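Local coordinates for putative hemin storage protein (Bordetella bronchiseptica, PDB 6AU1) that carries, in this C-terminal glycoside hydrolase domain of PgaB (BpsB), the activity that cleaves deacetylated poly-beta-1,6-N-acetylglucosamine and can disrupt bacterial biofilms, at residues R27-L39 and D337-R350. Residues are numbered along the deposited sequence; the frame is centred on the assembly and turned at random.
Sequences RNLGQLIDRMKDL and DDFIANHPDAEALR
Arg35 reaches from helix 22-39 into the loop after strand 332-335, where it forms a salt bridge with Asp337 and hydrogen bonds to the carbonyl of Pro344. This is where the TIM-barrel-like fold closes: strand 332-335 pairs in parallel with strand 8-12, and helix 22-39, which follows strand 8-12, meets the loop leading to helix 346-353. The Arg35 chain bends at chi3 (61°), which turns its guanidinium side-on to the carboxylate. Arg35 NE donates to Asp337 OD2 at 2.9 Å, on the syn lone pair. Arg35 NH2 gives a nearly straight bond to Asp337 OD1 at 2.7 Å. The guanidinium and carboxylate planes are 31° apart. Tyr334 OH also hydrogen-bonds Asp337 OD1. Pro344 follows a cis peptide bond, and its carbonyl oxygen lies in the guanidinium plane, where NH1 and NH2 both donate to it. Four hydrogen bonds thus fix the rotation of this buried group.

Further toward the helix start, Leu32 CB sits over one face of the Phe339 ring, 4.1 Å from its centroid, a CH-pi contact. The CB of Phe339 packs against Arg35 CD. Beyond the ring, Ile340 runs at about a right angle to Gln31 and brings CG1 near Gln31 OE1. At the other end Asp38 and Arg350 form a second side-on salt bridge, less flat than the first. Arg350 NH1 meets Asp38 OD2 in the guanidinium plane at 3.2 Å. Asp38 OD1 lies tilted from that plane, and its bond from Arg350 NE is bent (131°).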
loop_
_atom_site.group_PDB
_atom_site.type_symbol
_atom_site.label_atom_id
_atom_site.label_comp_id
_atom_site.label_asym_id
_atom_site.label_seq_id
_atom_site.Cartn_x
_atom_site.Cartn_y
_atom_site.Cartn_z
ATOM N N ARG A 27 -19.474 14.158 -11.480
ATOM C CA ARG A 27 -20.539 13.178 -11.281
ATOM C C ARG A 27 -19.977 11.908 -10.644
ATOM O O ARG A 27 -20.602 11.328 -9.754
ATOM C CB ARG A 27 -21.241 12.861 -12.602
ATOM C CG ARG A 27 -22.140 13.999 -13.074
ATOM C CD ARG A 27 -23.030 13.573 -14.222
ATOM N NE ARG A 27 -22.288 13.459 -15.471
ATOM C CZ ARG A 27 -22.065 14.476 -16.295
ATOM N NH1 ARG A 27 -22.524 15.684 -15.991
ATOM N NH2 ARG A 27 -21.379 14.292 -17.418
ATOM N N ASN A 28 -18.792 11.494 -11.095
ATOM C CA ASN A 28 -18.106 10.348 -10.506
ATOM C C ASN A 28 -17.876 10.558 -9.013
ATOM O O ASN A 28 -18.209 9.700 -8.187
ATOM C CB ASN A 28 -16.758 10.104 -11.201
ATOM C CG ASN A 28 -16.909 9.661 -12.649
ATOM O OD1 ASN A 28 -18.006 9.297 -13.103
ATOM N ND2 ASN A 28 -15.794 9.677 -13.386
ATOM N N LEU A 29 -17.302 11.711 -8.677
ATOM C CA LEU A 29 -17.052 12.057 -7.283
ATOM C C LEU A 29 -18.340 12.031 -6.466
ATOM O O LEU A 29 -18.365 11.490 -5.362
ATOM C CB LEU A 29 -16.389 13.430 -7.177
ATOM C CG LEU A 29 -16.087 13.910 -5.757
ATOM C CD1 LEU A 29 -15.344 12.831 -4.967
ATOM C CD2 LEU A 29 -15.282 15.185 -5.810
ATOM N N GLY A 30 -19.409 12.603 -7.015
ATOM C CA GLY A 30 -20.695 12.599 -6.340
ATOM C C GLY A 30 -21.160 11.197 -5.971
ATOM O O GLY A 30 -21.670 10.975 -4.873
ATOM N N GLN A 31 -20.974 10.244 -6.881
ATOM C CA GLN A 31 -21.395 8.866 -6.629
ATOM C C GLN A 31 -20.574 8.238 -5.510
ATOM O O GLN A 31 -21.104 7.485 -4.686
ATOM C CB GLN A 31 -21.280 8.017 -7.894
ATOM C CG GLN A 31 -22.341 8.316 -8.944
ATOM C CD GLN A 31 -22.342 7.288 -10.063
ATOM O OE1 GLN A 31 -21.345 7.118 -10.765
ATOM N NE2 GLN A 31 -23.459 6.584 -10.220
ATOM N N LEU A 32 -19.282 8.550 -5.486
ATOM C CA LEU A 32 -18.410 8.044 -4.430
ATOM C C LEU A 32 -18.849 8.577 -3.070
ATOM O O LEU A 32 -19.026 7.809 -2.116
ATOM C CB LEU A 32 -16.951 8.419 -4.703
ATOM C CG LEU A 32 -15.995 8.151 -3.541
ATOM C CD1 LEU A 32 -15.882 6.647 -3.261
ATOM C CD2 LEU A 32 -14.623 8.767 -3.803
ATOM N N ILE A 33 -19.042 9.892 -2.987
ATOM C CA ILE A 33 -19.405 10.523 -1.728
ATOM C C ILE A 33 -20.698 9.926 -1.183
ATOM O O ILE A 33 -20.794 9.623 0.011
ATOM C CB ILE A 33 -19.568 12.056 -1.877
ATOM C CG1 ILE A 33 -18.257 12.709 -2.340
ATOM C CG2 ILE A 33 -20.048 12.674 -0.575
ATOM C CD1 ILE A 33 -17.025 12.330 -1.516
ATOM N N ASP A 34 -21.684 9.738 -2.056
ATOM C CA ASP A 34 -22.962 9.164 -1.632
ATOM C C ASP A 34 -22.803 7.764 -1.041
ATOM O O ASP A 34 -23.428 7.435 -0.029
ATOM C CB ASP A 34 -23.954 9.112 -2.793
ATOM C CG ASP A 34 -24.486 10.480 -3.166
ATOM O OD1 ASP A 34 -24.302 11.428 -2.372
ATOM O OD2 ASP A 34 -25.095 10.605 -4.249
ATOM N N ARG A 35 -21.984 6.938 -1.683
ATOM C CA ARG A 35 -21.754 5.581 -1.204
ATOM C C ARG A 35 -21.015 5.570 0.127
ATOM O O ARG A 35 -21.341 4.783 1.014
ATOM C CB ARG A 35 -20.964 4.772 -2.236
ATOM C CG ARG A 35 -21.793 4.297 -3.410
ATOM C CD ARG A 35 -20.889 3.759 -4.522
ATOM N NE ARG A 35 -20.083 2.610 -4.106
ATOM C CZ ARG A 35 -20.563 1.372 -4.007
ATOM N NH1 ARG A 35 -21.840 1.129 -4.272
ATOM N NH2 ARG A 35 -19.771 0.372 -3.630
ATOM N N MET A 36 -20.015 6.435 0.270
ATOM C CA MET A 36 -19.260 6.464 1.522
ATOM C C MET A 36 -20.087 7.036 2.677
ATOM O O MET A 36 -19.953 6.593 3.821
ATOM C CB MET A 36 -17.956 7.244 1.340
ATOM C CG MET A 36 -16.971 6.577 0.356
ATOM S SD MET A 36 -16.510 4.874 0.784
ATOM C CE MET A 36 -17.617 3.906 -0.238
ATOM N N LYS A 37 -20.957 8.004 2.387
ATOM C CA LYS A 37 -21.847 8.527 3.418
ATOM C C LYS A 37 -22.758 7.406 3.909
ATOM O O LYS A 37 -23.004 7.266 5.110
ATOM C CB LYS A 37 -22.659 9.716 2.878
ATOM C CG LYS A 37 -23.658 10.313 3.848
ATOM C CD LYS A 37 -24.160 11.679 3.365
ATOM C CE LYS A 37 -24.589 11.640 1.902
ATOM N NZ LYS A 37 -25.175 12.940 1.449
ATOM N N ASP A 38 -23.211 6.578 2.973
ATOM C CA ASP A 38 -24.131 5.484 3.265
ATOM C C ASP A 38 -23.453 4.349 4.032
ATOM O O ASP A 38 -24.005 3.802 4.990
ATOM C CB ASP A 38 -24.723 4.960 1.952
ATOM C CG ASP A 38 -25.763 3.881 2.164
ATOM O OD1 ASP A 38 -26.393 3.857 3.243
ATOM O OD2 ASP A 38 -25.959 3.062 1.240
ATOM N N LEU A 39 -22.249 4.007 3.599
ATOM C CA LEU A 39 -21.518 2.868 4.127
ATOM C C LEU A 39 -20.854 3.204 5.460
ATOM O O LEU A 39 -20.671 2.328 6.314
ATOM C CB LEU A 39 -20.478 2.413 3.105
ATOM C CG LEU A 39 -20.013 0.968 3.131
ATOM C CD1 LEU A 39 -21.183 0.020 2.906
ATOM C CD2 LEU A 39 -18.942 0.762 2.072
ATOM N N ASP A 337 -13.437 0.247 -4.572
ATOM C CA ASP A 337 -14.836 0.634 -4.647
ATOM C C ASP A 337 -15.163 1.033 -6.080
ATOM O O ASP A 337 -14.606 2.004 -6.615
ATOM C CB ASP A 337 -15.148 1.770 -3.684
ATOM C CG ASP A 337 -16.637 1.943 -3.479
ATOM O OD1 ASP A 337 -17.236 1.046 -2.858
ATOM O OD2 ASP A 337 -17.203 2.934 -3.981
ATOM N N ASP A 338 -16.044 0.267 -6.716
ATOM C CA ASP A 338 -16.481 0.585 -8.072
ATOM C C ASP A 338 -17.765 1.387 -7.962
ATOM O O ASP A 338 -18.865 0.860 -8.165
ATOM C CB ASP A 338 -16.686 -0.698 -8.889
ATOM C CG ASP A 338 -16.908 -0.440 -10.369
ATOM O OD1 ASP A 338 -17.012 0.733 -10.791
ATOM O OD2 ASP A 338 -17.002 -1.435 -11.118
ATOM N N PHE A 339 -17.624 2.663 -7.613
ATOM C CA PHE A 339 -18.788 3.479 -7.267
ATOM C C PHE A 339 -19.702 3.759 -8.455
ATOM O O PHE A 339 -20.902 3.977 -8.279
ATOM C CB PHE A 339 -18.339 4.799 -6.621
ATOM C CG PHE A 339 -17.152 5.424 -7.285
ATOM C CD1 PHE A 339 -17.321 6.282 -8.356
ATOM C CD2 PHE A 339 -15.862 5.142 -6.843
ATOM C CE1 PHE A 339 -16.235 6.854 -8.982
ATOM C CE2 PHE A 339 -14.769 5.717 -7.473
ATOM C CZ PHE A 339 -14.964 6.575 -8.536
ATOM N N ILE A 340 -19.158 3.741 -9.666
ATOM C CA ILE A 340 -19.987 3.979 -10.842
ATOM C C ILE A 340 -20.901 2.784 -11.142
ATOM O O ILE A 340 -22.041 2.955 -11.576
ATOM C CB ILE A 340 -19.123 4.299 -12.073
ATOM C CG1 ILE A 340 -18.267 5.541 -11.806
ATOM C CG2 ILE A 340 -19.994 4.522 -13.302
ATOM C CD1 ILE A 340 -17.570 6.082 -13.036
ATOM N N ALA A 341 -20.412 1.573 -10.896
ATOM C CA ALA A 341 -21.219 0.377 -11.159
ATOM C C ALA A 341 -21.940 -0.114 -9.906
ATOM O O ALA A 341 -22.552 -1.185 -9.915
ATOM C CB ALA A 341 -20.348 -0.732 -11.725
ATOM N N ASN A 342 -21.860 0.673 -8.836
ATOM C CA ASN A 342 -22.454 0.323 -7.550
ATOM C C ASN A 342 -21.979 -1.031 -7.055
ATOM O O ASN A 342 -22.773 -1.864 -6.610
ATOM C CB ASN A 342 -23.983 0.346 -7.640
ATOM C CG ASN A 342 -24.517 1.710 -8.025
ATOM O OD1 ASN A 342 -25.278 1.847 -8.985
ATOM N ND2 ASN A 342 -24.107 2.734 -7.285
ATOM N N HIS A 343 -20.674 -1.257 -7.149
ATOM C CA HIS A 343 -20.103 -2.484 -6.649
ATOM C C HIS A 343 -18.904 -2.231 -5.738
ATOM O O HIS A 343 -18.001 -1.489 -6.103
ATOM C CB HIS A 343 -19.686 -3.401 -7.780
ATOM C CG HIS A 343 -19.313 -4.758 -7.296
ATOM N ND1 HIS A 343 -18.085 -5.024 -6.730
ATOM C CD2 HIS A 343 -20.031 -5.902 -7.202
ATOM C CE1 HIS A 343 -18.048 -6.286 -6.346
ATOM N NE2 HIS A 343 -19.215 -6.842 -6.623
ATOM N N PRO A 344 -18.876 -2.875 -4.556
ATOM C CA PRO A 344 -19.881 -3.840 -4.093
ATOM C C PRO A 344 -21.213 -3.186 -3.746
ATOM O O PRO A 344 -21.303 -1.962 -3.646
ATOM C CB PRO A 344 -19.232 -4.462 -2.847
ATOM C CG PRO A 344 -18.251 -3.440 -2.365
ATOM C CD PRO A 344 -17.752 -2.737 -3.611
ATOM N N ASP A 345 -22.243 -4.010 -3.594
ATOM C CA ASP A 345 -23.581 -3.543 -3.263
ATOM C C ASP A 345 -23.584 -2.965 -1.846
ATOM O O ASP A 345 -23.422 -3.696 -0.865
ATOM C CB ASP A 345 -24.573 -4.700 -3.404
ATOM C CG ASP A 345 -26.018 -4.301 -3.102
ATOM O OD1 ASP A 345 -26.278 -3.188 -2.601
ATOM O OD2 ASP A 345 -26.901 -5.135 -3.360
ATOM N N ALA A 346 -23.758 -1.649 -1.759
ATOM C CA ALA A 346 -23.734 -0.932 -0.487
ATOM C C ALA A 346 -24.811 -1.421 0.470
ATOM O O ALA A 346 -24.554 -1.593 1.661
ATOM C CB ALA A 346 -23.889 0.564 -0.725
ATOM N N GLU A 347 -26.013 -1.638 -0.054
ATOM C CA GLU A 347 -27.123 -2.126 0.750
ATOM C C GLU A 347 -26.788 -3.456 1.415
ATOM O O GLU A 347 -27.128 -3.683 2.575
ATOM C CB GLU A 347 -28.386 -2.272 -0.108
ATOM N N ALA A 348 -26.109 -4.330 0.680
ATOM C CA ALA A 348 -25.819 -5.664 1.179
ATOM C C ALA A 348 -24.684 -5.661 2.198
ATOM O O ALA A 348 -24.667 -6.489 3.105
ATOM C CB ALA A 348 -25.489 -6.589 0.029
ATOM N N LEU A 349 -23.737 -4.735 2.043
ATOM C CA LEU A 349 -22.548 -4.690 2.896
ATOM C C LEU A 349 -22.665 -3.763 4.089
ATOM O O LEU A 349 -21.818 -3.804 4.979
ATOM C CB LEU A 349 -21.322 -4.252 2.096
ATOM C CG LEU A 349 -20.484 -5.234 1.299
ATOM C CD1 LEU A 349 -19.115 -4.604 1.028
ATOM C CD2 LEU A 349 -20.342 -6.571 2.006
ATOM N N ARG A 350 -23.681 -2.905 4.094
ATOM C CA ARG A 350 -23.832 -1.909 5.149
ATOM C C ARG A 350 -23.718 -2.508 6.550
ATOM O O ARG A 350 -23.002 -1.969 7.399
ATOM C CB ARG A 350 -25.170 -1.178 5.007
ATOM C CG ARG A 350 -25.279 0.064 5.870
ATOM C CD ARG A 350 -26.590 0.804 5.635
ATOM N NE ARG A 350 -26.828 1.065 4.217
ATOM C CZ ARG A 350 -27.818 0.525 3.511
ATOM N NH1 ARG A 350 -27.957 0.821 2.224
ATOM N NH2 ARG A 350 -28.675 -0.307 4.090
HETATM O O HOH W 1 -24.505 -0.245 -4.384
HETATM O O HOH W 2 -22.459 0.767 7.523
#